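Local coordinates for clavulanic acid biosynthesis oligopeptide binding protein 2 (Streptomyces clavuligerus, PDB 2WOL) that probably binds oligopeptides as an extracellular solute-binding protein and belongs to the biosynthetic pathway of the beta-lactamase inhibitor clavulanic acid, at residues V164-P167 against T171-F174; I395-G400 against L404-V409; L59-N64 against Y543-F548; L107-G112 against P196-T201; F128-D131 against P137-L140. All coordinates share one frame; numbering follows the deposited sequence.

The five contacts differ in burial and in chemistry. Contacts 2 and 3 are buried: contact 2 is apolar strand-on-helix packing inside a beta-alpha-beta unit, whereas contact 3 seats an arginine against a histidine and a phenylalanine, joining the helix 54-63 to a segment near the C-terminus. Contacts 1, 4 and 5 are partly buried. Contact 1 rests on main-chain bonds in a hairpin, contact 4 on a tyrosine-proline CH-pi contact beside a bridging water, and contact 5 on sparse touches within a single loop. The helix 117-127 ties these three together, since it touches contacts 1 and 4 and leads into contact 5. Contacts 1 and 2 lie about 48 Å apart between centres, on opposite sides of the chain's centre.

Contact 1: residues V164-P167 against T171-F174; sequences VLTP and TIVF
V164 begins the pairing opposite F174, as a non-hydrogen-bonded antiparallel pair. Its two methyl groups divide the work: CG1, anti to the backbone N (chi1 -172°), lies 3.8 Å from CD1 of I172, while CG2 lies 3.9 Å from CD2 of the F174 ring. Branched and aromatic residues suit this buried face, where I172 also packs on V120 of the helix 117-127 and the F174 ring meets that of F183.

L165 follows with the two main-chain bonds of a hydrogen-bonded pair: its N donates to O of V173 at 2.8 Å, and N of V173 returns a bond of the same length to O of L165. On this partly exposed face the contact is between the beta carbons, L165 CB and V173 CB being 4.1 Å apart.

T166 brings CG2 to 4.1 Å from CG1 of I172, and its hydroxyl is taken by D118. At P167, which has no N-H to offer a neighbouring strand, the chain turns a corner; its CG rests 3.8 Å from CG2 of T171. The whole is a beta hairpin, with the strand 164-166 as an outermost member of a four-stranded antiparallel sheet.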
# COMPACT_ATOMS: atom_id res chain seq x y z
N VAL A 164 6.25 25.49 5.57
CA VAL A 164 5.31 25.08 6.61
C VAL A 164 5.21 26.17 7.68
O VAL A 164 6.18 26.46 8.38
CB VAL A 164 5.66 23.72 7.27
CG1 VAL A 164 4.54 23.29 8.19
CG2 VAL A 164 5.91 22.64 6.24
N LEU A 165 4.02 26.77 7.79
CA LEU A 165 3.80 27.83 8.76
C LEU A 165 2.97 27.35 9.94
O LEU A 165 2.07 26.52 9.79
CB LEU A 165 3.10 29.02 8.11
CG LEU A 165 3.68 29.63 6.83
CD1 LEU A 165 2.76 30.74 6.36
CD2 LEU A 165 5.09 30.15 7.05
N THR A 166 3.28 27.88 11.12
CA THR A 166 2.49 27.62 12.32
C THR A 166 2.13 28.95 13.00
O THR A 166 2.73 29.31 14.02
CB THR A 166 3.23 26.68 13.31
OG1 THR A 166 4.54 27.21 13.59
CG2 THR A 166 3.37 25.28 12.72
N PRO A 167 1.14 29.69 12.44
CA PRO A 167 0.80 31.02 12.97
C PRO A 167 0.39 31.02 14.45
O PRO A 167 0.59 32.02 15.13
CB PRO A 167 -0.36 31.48 12.07
CG PRO A 167 -0.86 30.26 11.39
CD PRO A 167 0.31 29.32 11.28
N THR A 171 -2.71 25.90 14.61
CA THR A 171 -2.87 26.13 13.18
C THR A 171 -1.61 25.74 12.43
O THR A 171 -0.50 26.06 12.86
CB THR A 171 -3.22 27.61 12.88
OG1 THR A 171 -4.26 28.04 13.76
CG2 THR A 171 -3.69 27.78 11.44
N ILE A 172 -1.78 25.06 11.31
CA ILE A 172 -0.66 24.71 10.45
C ILE A 172 -1.02 24.93 8.98
O ILE A 172 -2.12 24.58 8.54
CB ILE A 172 -0.14 23.26 10.73
CG1 ILE A 172 1.21 23.02 10.03
CG2 ILE A 172 -1.19 22.19 10.37
CD1 ILE A 172 2.00 21.86 10.60
N VAL A 173 -0.10 25.55 8.25
CA VAL A 173 -0.30 25.88 6.84
C VAL A 173 0.82 25.28 5.99
O VAL A 173 2.00 25.54 6.24
CB VAL A 173 -0.34 27.42 6.61
CG1 VAL A 173 -0.57 27.74 5.14
CG2 VAL A 173 -1.43 28.07 7.47
N PHE A 174 0.44 24.48 4.99
CA PHE A 174 1.40 23.88 4.07
C PHE A 174 1.36 24.60 2.72
O PHE A 174 0.33 24.59 2.04
CB PHE A 174 1.11 22.39 3.87
CG PHE A 174 1.24 21.57 5.12
CD1 PHE A 174 0.13 21.33 5.93
CD2 PHE A 174 2.46 21.02 5.48
CE1 PHE A 174 0.24 20.56 7.09
CE2 PHE A 174 2.58 20.25 6.64
CZ PHE A 174 1.47 20.02 7.44

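Contact 2: residues I395-G400 against L404-V409; sequences IGTQRG and LVADAV
I395 reaches from its strand to the helix with the end of its side chain. CG1 is anti to the backbone N (chi1 -176°) and chi2 is also extended, which carries CD1 to 3.9 Å from CB of V409. That methyl sits against the fork of the valine, about equally far from CG1 and CG2, and the two side chains run at a slant to each other. The shorter branch of I395, CG2, stays near the strand and lies 4.3 Å from CB of A406. The two branches of the isoleucine thus reach two residues, A406 and V409, about one turn apart on the same side of the helix.

Two residues on, T397 faces the helix again. OG1 is anti to the backbone N (chi1 -168°), which leaves CG2 between N and the carbonyl carbon, directed at A406 and 3.9 Å from its CB. Alanine is apt here: its single methyl lets the helix come close, and the short strand and helix axes approach to 8.5 Å.

G400, at the N-cap position, has a positive phi of 104°, a conformation for which glycine is well suited. Its O accepts from N of L404 at 3.2 Å, a first-turn helical bond, and L404 CG lies 3.8 Å from that same O. V422 and V450, on the two neighbouring strands, flank I395 and T397 in the sheet. Strand 391-398, helix 401-414 and strand 418-425, parallel to the first, form a classic beta-alpha-beta unit.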
# COMPACT_ATOMS: atom_id res chain seq x y z
N ILE A 395 13.50 -12.65 -18.60
CA ILE A 395 12.53 -12.15 -17.63
C ILE A 395 13.12 -12.19 -16.22
O ILE A 395 13.66 -13.21 -15.79
CB ILE A 395 11.16 -12.91 -17.71
CG1 ILE A 395 10.14 -12.29 -16.74
CG2 ILE A 395 11.34 -14.43 -17.51
CD1 ILE A 395 8.69 -12.67 -17.04
N GLY A 396 13.04 -11.06 -15.52
CA GLY A 396 13.52 -10.95 -14.14
C GLY A 396 12.41 -11.26 -13.15
O GLY A 396 11.26 -10.87 -13.35
N THR A 397 12.76 -11.97 -12.08
CA THR A 397 11.78 -12.38 -11.08
C THR A 397 12.42 -12.69 -9.73
O THR A 397 13.64 -12.62 -9.59
CB THR A 397 10.96 -13.60 -11.59
OG1 THR A 397 9.84 -13.82 -10.73
CG2 THR A 397 11.82 -14.87 -11.64
N GLN A 398 11.58 -13.00 -8.74
CA GLN A 398 12.00 -13.52 -7.43
C GLN A 398 11.79 -15.03 -7.42
O GLN A 398 10.99 -15.55 -8.19
CB GLN A 398 11.10 -12.97 -6.32
CG GLN A 398 11.18 -11.49 -6.02
CD GLN A 398 10.24 -11.09 -4.88
OE1 GLN A 398 9.27 -11.80 -4.58
NE2 GLN A 398 10.51 -9.95 -4.26
N ARG A 399 12.48 -15.71 -6.51
CA ARG A 399 12.12 -17.09 -6.15
C ARG A 399 10.73 -17.13 -5.52
O ARG A 399 10.32 -16.18 -4.86
CB ARG A 399 13.15 -17.67 -5.16
CG ARG A 399 14.33 -18.36 -5.83
CD ARG A 399 15.52 -18.51 -4.88
NE ARG A 399 16.30 -17.27 -4.76
CZ ARG A 399 17.35 -16.95 -5.51
NH1 ARG A 399 17.76 -17.76 -6.48
NH2 ARG A 399 17.99 -15.80 -5.31
N GLY A 400 10.01 -18.23 -5.74
CA GLY A 400 8.69 -18.41 -5.15
C GLY A 400 7.54 -18.21 -6.13
O GLY A 400 7.59 -18.67 -7.27
N LEU A 404 6.92 -18.85 -10.41
CA LEU A 404 5.83 -19.58 -11.07
C LEU A 404 5.17 -18.74 -12.16
O LEU A 404 4.88 -19.24 -13.24
CB LEU A 404 4.78 -20.04 -10.05
CG LEU A 404 5.20 -21.04 -8.97
CD1 LEU A 404 4.02 -21.34 -8.05
CD2 LEU A 404 5.76 -22.33 -9.56
N VAL A 405 4.95 -17.46 -11.86
CA VAL A 405 4.40 -16.52 -12.84
C VAL A 405 5.37 -16.35 -14.02
O VAL A 405 4.95 -16.40 -15.18
CB VAL A 405 4.03 -15.17 -12.18
CG1 VAL A 405 3.71 -14.11 -13.24
CG2 VAL A 405 2.84 -15.35 -11.23
N ALA A 406 6.66 -16.18 -13.72
CA ALA A 406 7.68 -16.06 -14.77
C ALA A 406 7.66 -17.27 -15.71
O ALA A 406 7.71 -17.10 -16.93
CB ALA A 406 9.07 -15.88 -14.16
N ASP A 407 7.57 -18.47 -15.14
CA ASP A 407 7.51 -19.71 -15.91
C ASP A 407 6.29 -19.74 -16.84
O ASP A 407 6.37 -20.22 -17.97
CB ASP A 407 7.49 -20.94 -15.00
CG ASP A 407 8.81 -21.15 -14.26
OD1 ASP A 407 9.85 -20.63 -14.71
OD2 ASP A 407 8.79 -21.85 -13.23
N ALA A 408 5.16 -19.23 -16.34
CA ALA A 408 3.95 -19.13 -17.14
C ALA A 408 4.09 -18.11 -18.28
O ALA A 408 3.50 -18.28 -19.35
CB ALA A 408 2.76 -18.79 -16.26
N VAL A 409 4.90 -17.07 -18.06
CA VAL A 409 5.20 -16.12 -19.13
C VAL A 409 6.06 -16.81 -20.20
O VAL A 409 5.79 -16.68 -21.39
CB VAL A 409 5.90 -14.83 -18.62
CG1 VAL A 409 6.18 -13.87 -19.78
CG2 VAL A 409 5.05 -14.12 -17.58

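Contact 3: residues L59-N64 against Y543-F548; sequences LQRLLN and YVHPAF
R61 meets H545 and F548 with two different parts of its side chain. The aliphatic part comes first: CD touches the far end of the phenylalanine ring, 3.9 Å from CZ of F548. The guanidinium continues past it, and one of its faces lies beneath CD2 of H545, with R61 NH2 at 4.1 Å from that carbon. The flat groups are not stacked in parallel, since the guanidinium and the imidazole planes stand 62° apart. Y543 is a more distant neighbour, its OH 4.5 Å from NH2 of R61.

The bend in the arginine chain at chi3 (66°) turns the guanidinium toward its polar partners outside these segments. NE forms a salt bridge with D552 and NH1 a hydrogen bond to the carbonyl of Y70, so a buried charge is both balanced and held in position.

The histidine is in turn fixed at both ring nitrogens. ND1 accepts from the backbone N of A547 at 3.0 Å, close to the ring plane, and NE2 bonds to the carbonyl of P71. This is consistent with a neutral ring protonated at NE2, which the nearby arginine would probably favour too. CE1 of F548 lies over one face of the H545 ring, offset toward its rim, while V54, W57 and L58 of helix 54-63 pack on the phenylalanine. A glycerol, probably from the crystallisation liquor, lies beside F548 and may mark a pocket. This is packing of the end of helix 54-63 against the weakly bonded strand 544-545 and the turn after it, built round a buried arginine whose charge D552 meets.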
# COMPACT_ATOMS: atom_id res chain seq x y z
N LEU A 59 -1.23 -0.77 12.41
CA LEU A 59 -0.96 -0.76 13.85
C LEU A 59 -0.80 0.67 14.39
O LEU A 59 -1.16 0.95 15.53
CB LEU A 59 0.30 -1.57 14.15
CG LEU A 59 0.74 -1.73 15.61
CD1 LEU A 59 -0.26 -2.58 16.39
CD2 LEU A 59 2.12 -2.34 15.65
N GLN A 60 -0.26 1.56 13.56
CA GLN A 60 -0.09 2.96 13.95
C GLN A 60 -1.40 3.68 14.25
O GLN A 60 -1.41 4.69 14.95
CB GLN A 60 0.74 3.72 12.91
CG GLN A 60 2.24 3.52 13.07
CD GLN A 60 2.81 4.18 14.32
OE1 GLN A 60 2.15 5.00 14.97
NE2 GLN A 60 4.04 3.82 14.67
N ARG A 61 -2.51 3.15 13.74
CA ARG A 61 -3.82 3.72 14.06
C ARG A 61 -4.15 3.58 15.56
O ARG A 61 -4.97 4.33 16.08
CB ARG A 61 -4.92 3.10 13.18
CG ARG A 61 -4.91 3.66 11.76
CD ARG A 61 -5.72 2.81 10.78
NE ARG A 61 -7.17 2.78 11.05
CZ ARG A 61 -8.02 3.77 10.77
NH1 ARG A 61 -7.60 4.92 10.26
NH2 ARG A 61 -9.31 3.61 11.02
N LEU A 62 -3.50 2.65 16.24
CA LEU A 62 -3.65 2.50 17.70
C LEU A 62 -2.70 3.40 18.49
O LEU A 62 -3.00 3.78 19.62
CB LEU A 62 -3.39 1.05 18.12
CG LEU A 62 -4.42 -0.02 17.76
CD1 LEU A 62 -4.18 -0.56 16.35
CD2 LEU A 62 -4.36 -1.15 18.76
N LEU A 63 -1.55 3.71 17.89
CA LEU A 63 -0.45 4.36 18.59
C LEU A 63 -0.38 5.87 18.41
O LEU A 63 0.02 6.59 19.33
CB LEU A 63 0.88 3.74 18.15
CG LEU A 63 1.15 2.29 18.54
CD1 LEU A 63 2.37 1.77 17.79
CD2 LEU A 63 1.34 2.16 20.04
N ASN A 64 -0.72 6.36 17.22
CA ASN A 64 -0.56 7.77 16.93
C ASN A 64 -1.69 8.34 16.11
O ASN A 64 -2.12 7.73 15.12
CB ASN A 64 0.78 8.03 16.23
CG ASN A 64 1.96 7.90 17.16
OD1 ASN A 64 2.13 8.71 18.08
ND2 ASN A 64 2.77 6.87 16.95
N TYR A 543 -13.82 -5.83 10.43
CA TYR A 543 -14.13 -5.48 9.05
C TYR A 543 -12.85 -5.22 8.28
O TYR A 543 -11.86 -4.75 8.85
CB TYR A 543 -15.07 -4.26 8.96
CG TYR A 543 -14.41 -2.93 9.28
CD1 TYR A 543 -13.95 -2.11 8.25
CD2 TYR A 543 -14.26 -2.50 10.59
CE1 TYR A 543 -13.34 -0.88 8.53
CE2 TYR A 543 -13.64 -1.28 10.89
CZ TYR A 543 -13.19 -0.48 9.85
OH TYR A 543 -12.59 0.73 10.12
N VAL A 544 -12.86 -5.55 6.99
CA VAL A 544 -11.75 -5.23 6.12
C VAL A 544 -11.80 -3.74 5.82
O VAL A 544 -12.79 -3.24 5.27
CB VAL A 544 -11.81 -6.05 4.80
CG1 VAL A 544 -10.62 -5.71 3.91
CG2 VAL A 544 -11.83 -7.54 5.10
N HIS A 545 -10.74 -3.02 6.19
CA HIS A 545 -10.70 -1.60 5.89
C HIS A 545 -10.39 -1.41 4.41
O HIS A 545 -9.36 -1.90 3.93
CB HIS A 545 -9.70 -0.84 6.74
CG HIS A 545 -9.96 0.63 6.74
ND1 HIS A 545 -9.78 1.41 5.61
CD2 HIS A 545 -10.46 1.45 7.69
CE1 HIS A 545 -10.14 2.65 5.88
NE2 HIS A 545 -10.55 2.71 7.14
N PRO A 546 -11.26 -0.69 3.68
CA PRO A 546 -11.07 -0.56 2.23
C PRO A 546 -9.78 0.16 1.81
O PRO A 546 -9.31 -0.04 0.70
CB PRO A 546 -12.30 0.23 1.77
CG PRO A 546 -12.79 0.93 2.99
CD PRO A 546 -12.47 0.02 4.14
N ALA A 547 -9.22 0.98 2.70
CA ALA A 547 -7.97 1.67 2.40
C ALA A 547 -6.73 0.79 2.60
O ALA A 547 -5.63 1.16 2.17
CB ALA A 547 -7.85 2.96 3.22
N PHE A 548 -6.90 -0.37 3.24
CA PHE A 548 -5.78 -1.23 3.62
C PHE A 548 -5.84 -2.64 3.01
O PHE A 548 -4.80 -3.26 2.79
CB PHE A 548 -5.70 -1.37 5.14
CG PHE A 548 -5.25 -0.12 5.85
CD1 PHE A 548 -6.16 0.87 6.19
CD2 PHE A 548 -3.92 0.04 6.21
CE1 PHE A 548 -5.75 2.02 6.86
CE2 PHE A 548 -3.49 1.18 6.89
CZ PHE A 548 -4.41 2.17 7.21

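Contact 4: residues L107-G112 against P196-T201; sequences LRYDDG and PRRSDT
P196 lies over one face of the Y109 ring, a CH-pi contact joining two loops, with a type I beta turn from Y109 to G112 on one side and a short 3-10 turn at 197-199 on the other. CG of P196 is 4.0 Å from the centroid of the Y109 ring, 24° off its normal and displaced toward the rim. CD continues the contact toward the hydroxyl end of the ring, 3.6 Å from CZ of Y109. The compact, conformationally restricted pyrrolidine, with C-H groups turned to the ring, suits an aromatic face, and the tyrosine has its hydroxyl bonded to D119 of the helix 117-127, which fixes the far end of the ring.

R198 comes next. Its CG stands between the backbone N and the carbonyl carbon (chi1 57°), and from there the chain runs extended to NE, so that the guanidinium folds back over P196, whose CB sits above the centre of its plane. NH2 of R198 also approaches the ring, 3.7 Å from CE1 of Y109, with the two planes 69° apart. The same NH2 bonds to T113 and to the carbonyl of P114, which anchor it.

S199 completes the polar side of the contact. Its OG is too far from D111 to bond directly, at 4.2 Å from OD2, and an intervening water does the joining. OD1 of D111 is bonded to the hydroxyl of T113, leaving OD2 to take the water. That water accepts from NE of R198 at 2.8 Å, donates to OD2 of D111 at 2.7 Å, and lies 2.6 Å from OG of S199.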
# COMPACT_ATOMS: atom_id res chain seq x y z
N LEU A 107 -5.12 18.70 23.58
CA LEU A 107 -4.77 17.29 23.41
C LEU A 107 -3.36 17.01 23.92
O LEU A 107 -2.51 17.90 23.93
CB LEU A 107 -4.92 16.86 21.95
CG LEU A 107 -6.29 17.09 21.28
CD1 LEU A 107 -6.37 16.31 19.99
CD2 LEU A 107 -7.45 16.71 22.19
N ARG A 108 -3.13 15.77 24.35
CA ARG A 108 -1.91 15.43 25.07
C ARG A 108 -1.28 14.11 24.62
O ARG A 108 -1.99 13.19 24.19
CB ARG A 108 -2.19 15.36 26.58
CG ARG A 108 -2.45 16.72 27.24
CD ARG A 108 -2.89 16.55 28.69
NE ARG A 108 -3.08 17.83 29.35
CZ ARG A 108 -3.34 17.99 30.65
NH1 ARG A 108 -3.45 16.93 31.45
NH2 ARG A 108 -3.49 19.21 31.16
N TYR A 109 0.04 14.03 24.72
CA TYR A 109 0.78 12.78 24.52
C TYR A 109 0.70 11.90 25.76
O TYR A 109 0.23 12.34 26.82
CB TYR A 109 2.25 13.05 24.21
CG TYR A 109 2.49 13.82 22.95
CD1 TYR A 109 2.78 15.18 22.99
CD2 TYR A 109 2.43 13.19 21.70
CE1 TYR A 109 3.00 15.90 21.83
CE2 TYR A 109 2.65 13.90 20.53
CZ TYR A 109 2.93 15.25 20.60
OH TYR A 109 3.15 15.96 19.46
N ASP A 110 1.19 10.67 25.64
CA ASP A 110 1.21 9.70 26.73
C ASP A 110 1.97 10.15 27.99
O ASP A 110 1.78 9.58 29.06
CB ASP A 110 1.78 8.37 26.24
CG ASP A 110 3.23 8.48 25.82
OD1 ASP A 110 3.52 9.29 24.91
OD2 ASP A 110 4.06 7.76 26.40
N ASP A 111 2.84 11.15 27.84
CA ASP A 111 3.60 11.69 28.97
C ASP A 111 2.92 12.91 29.60
O ASP A 111 3.47 13.53 30.51
CB ASP A 111 5.04 12.02 28.55
CG ASP A 111 5.13 13.16 27.54
OD1 ASP A 111 4.08 13.62 27.03
OD2 ASP A 111 6.26 13.60 27.25
N GLY A 112 1.73 13.24 29.10
CA GLY A 112 0.93 14.33 29.65
C GLY A 112 1.20 15.70 29.04
O GLY A 112 0.51 16.67 29.35
N PRO A 196 6.93 15.61 19.11
CA PRO A 196 7.41 16.83 19.76
C PRO A 196 8.94 16.84 19.78
O PRO A 196 9.56 15.85 20.18
CB PRO A 196 6.83 16.73 21.17
CG PRO A 196 6.67 15.29 21.43
CD PRO A 196 6.44 14.61 20.09
N ARG A 197 9.53 17.94 19.32
CA ARG A 197 10.99 18.05 19.23
C ARG A 197 11.68 17.71 20.55
O ARG A 197 12.73 17.06 20.56
CB ARG A 197 11.43 19.43 18.72
CG ARG A 197 12.93 19.51 18.47
CD ARG A 197 13.42 20.93 18.23
NE ARG A 197 13.38 21.31 16.81
CZ ARG A 197 14.30 20.96 15.91
NH1 ARG A 197 15.34 20.21 16.25
NH2 ARG A 197 14.17 21.36 14.66
N ARG A 198 11.07 18.13 21.67
CA ARG A 198 11.61 17.85 23.01
C ARG A 198 11.89 16.36 23.30
O ARG A 198 12.79 16.04 24.08
CB ARG A 198 10.71 18.44 24.10
CG ARG A 198 9.27 17.94 24.04
CD ARG A 198 8.41 18.50 25.16
NE ARG A 198 7.04 18.01 25.00
CZ ARG A 198 6.10 18.61 24.27
NH1 ARG A 198 6.34 19.75 23.65
NH2 ARG A 198 4.90 18.06 24.17
N SER A 199 11.11 15.47 22.68
CA SER A 199 11.24 14.03 22.91
C SER A 199 11.87 13.30 21.73
O SER A 199 11.98 12.08 21.74
CB SER A 199 9.88 13.41 23.23
OG SER A 199 9.33 13.95 24.42
N ASP A 200 12.27 14.06 20.71
CA ASP A 200 12.80 13.46 19.49
C ASP A 200 14.27 13.07 19.64
O ASP A 200 15.17 13.90 19.46
CB ASP A 200 12.59 14.38 18.28
CG ASP A 200 13.01 13.73 16.97
OD1 ASP A 200 13.32 12.52 16.96
OD2 ASP A 200 13.03 14.44 15.94
N THR A 201 14.49 11.79 19.94
CA THR A 201 15.83 11.22 20.09
C THR A 201 16.42 10.74 18.75
O THR A 201 17.37 9.95 18.72
CB THR A 201 15.83 10.06 21.10
OG1 THR A 201 14.74 9.17 20.81
CG2 THR A 201 15.67 10.58 22.52
O HOH W 1 7.36 15.30 25.54

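Contact 5: residues F128-D131 against P137-L140; sequences FAQD and PTYL
The loop that links the helix 117-127 to the helix 140-144 folds back on itself here, bringing Q130 against T138 and F128 against L140, with a glycerol, probably from the crystallisation liquor, beside T138. Q130 presents its amide to the threonine methyl: NE2 lies 3.6 Å from CG2 of T138, and CD of Q130 is 3.7 Å from the same methyl. This is van der Waals contact only. The glutamine reaches it by bending at chi2 (-65°), and its NE2 is bonded to the carbonyl of V127, the last residue of the preceding helix, which holds the amide in place.

T138 turns CG2, anti to its carbonyl carbon, toward the glutamine. A129 is the centre of an inverse gamma turn, a tight reversal that carries the chain from the buried F128 to the partly exposed Q130, and its small side chain is buried against Y155.

On the inner side F128 supplies a large apolar ring, its CZ 4.2 Å from the backbone O of L140. Y151 meets the phenylalanine edge-to-face, and I141 and L144 of the next helix pack on it. L140 turns to F183 and L186 of the helix 183-186.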
# COMPACT_ATOMS: atom_id res chain seq x y z
N PHE A 128 12.62 14.82 6.12
CA PHE A 128 13.72 15.35 5.32
C PHE A 128 15.09 14.84 5.76
O PHE A 128 16.05 14.89 4.98
CB PHE A 128 13.72 16.88 5.35
CG PHE A 128 12.65 17.51 4.50
CD1 PHE A 128 11.31 17.45 4.88
CD2 PHE A 128 12.99 18.17 3.32
CE1 PHE A 128 10.33 18.03 4.09
CE2 PHE A 128 12.01 18.75 2.52
CZ PHE A 128 10.68 18.69 2.92
N ALA A 129 15.19 14.36 7.00
CA ALA A 129 16.46 13.86 7.52
C ALA A 129 16.66 12.39 7.14
O ALA A 129 16.69 11.51 8.00
CB ALA A 129 16.53 14.05 9.04
N GLN A 130 16.80 12.14 5.84
CA GLN A 130 16.91 10.77 5.32
C GLN A 130 18.22 10.07 5.70
O GLN A 130 18.32 8.84 5.62
CB GLN A 130 16.68 10.75 3.81
CG GLN A 130 15.21 10.91 3.42
CD GLN A 130 14.36 9.75 3.90
OE1 GLN A 130 14.58 8.60 3.51
NE2 GLN A 130 13.40 10.04 4.76
N ASP A 131 19.21 10.85 6.13
CA ASP A 131 20.46 10.31 6.66
C ASP A 131 20.31 9.70 8.06
O ASP A 131 21.09 8.84 8.46
CB ASP A 131 21.56 11.38 6.66
CG ASP A 131 21.17 12.64 7.42
OD1 ASP A 131 19.97 12.99 7.48
OD2 ASP A 131 22.08 13.31 7.96
N PRO A 137 7.82 6.71 3.88
CA PRO A 137 7.48 7.46 2.66
C PRO A 137 8.07 8.87 2.63
O PRO A 137 8.27 9.49 3.67
CB PRO A 137 5.95 7.52 2.70
CG PRO A 137 5.53 6.43 3.63
CD PRO A 137 6.63 6.36 4.66
N THR A 138 8.36 9.36 1.42
CA THR A 138 9.00 10.66 1.25
C THR A 138 8.26 11.55 0.25
O THR A 138 8.84 12.50 -0.30
CB THR A 138 10.47 10.50 0.79
OG1 THR A 138 10.52 9.73 -0.41
CG2 THR A 138 11.30 9.81 1.88
N TYR A 139 6.98 11.26 0.03
CA TYR A 139 6.13 12.10 -0.82
C TYR A 139 6.17 13.58 -0.45
O TYR A 139 6.06 14.45 -1.31
CB TYR A 139 4.68 11.61 -0.77
CG TYR A 139 4.51 10.23 -1.35
CD1 TYR A 139 4.48 9.11 -0.53
CD2 TYR A 139 4.38 10.05 -2.72
CE1 TYR A 139 4.32 7.83 -1.06
CE2 TYR A 139 4.22 8.79 -3.27
CZ TYR A 139 4.19 7.68 -2.44
OH TYR A 139 4.04 6.43 -2.98
N LEU A 140 6.33 13.87 0.84
CA LEU A 140 6.30 15.25 1.33
C LEU A 140 7.50 16.09 0.88
O LEU A 140 7.40 17.31 0.78
CB LEU A 140 6.17 15.27 2.85
CG LEU A 140 4.80 14.83 3.37
CD1 LEU A 140 4.87 14.47 4.85
CD2 LEU A 140 3.75 15.91 3.12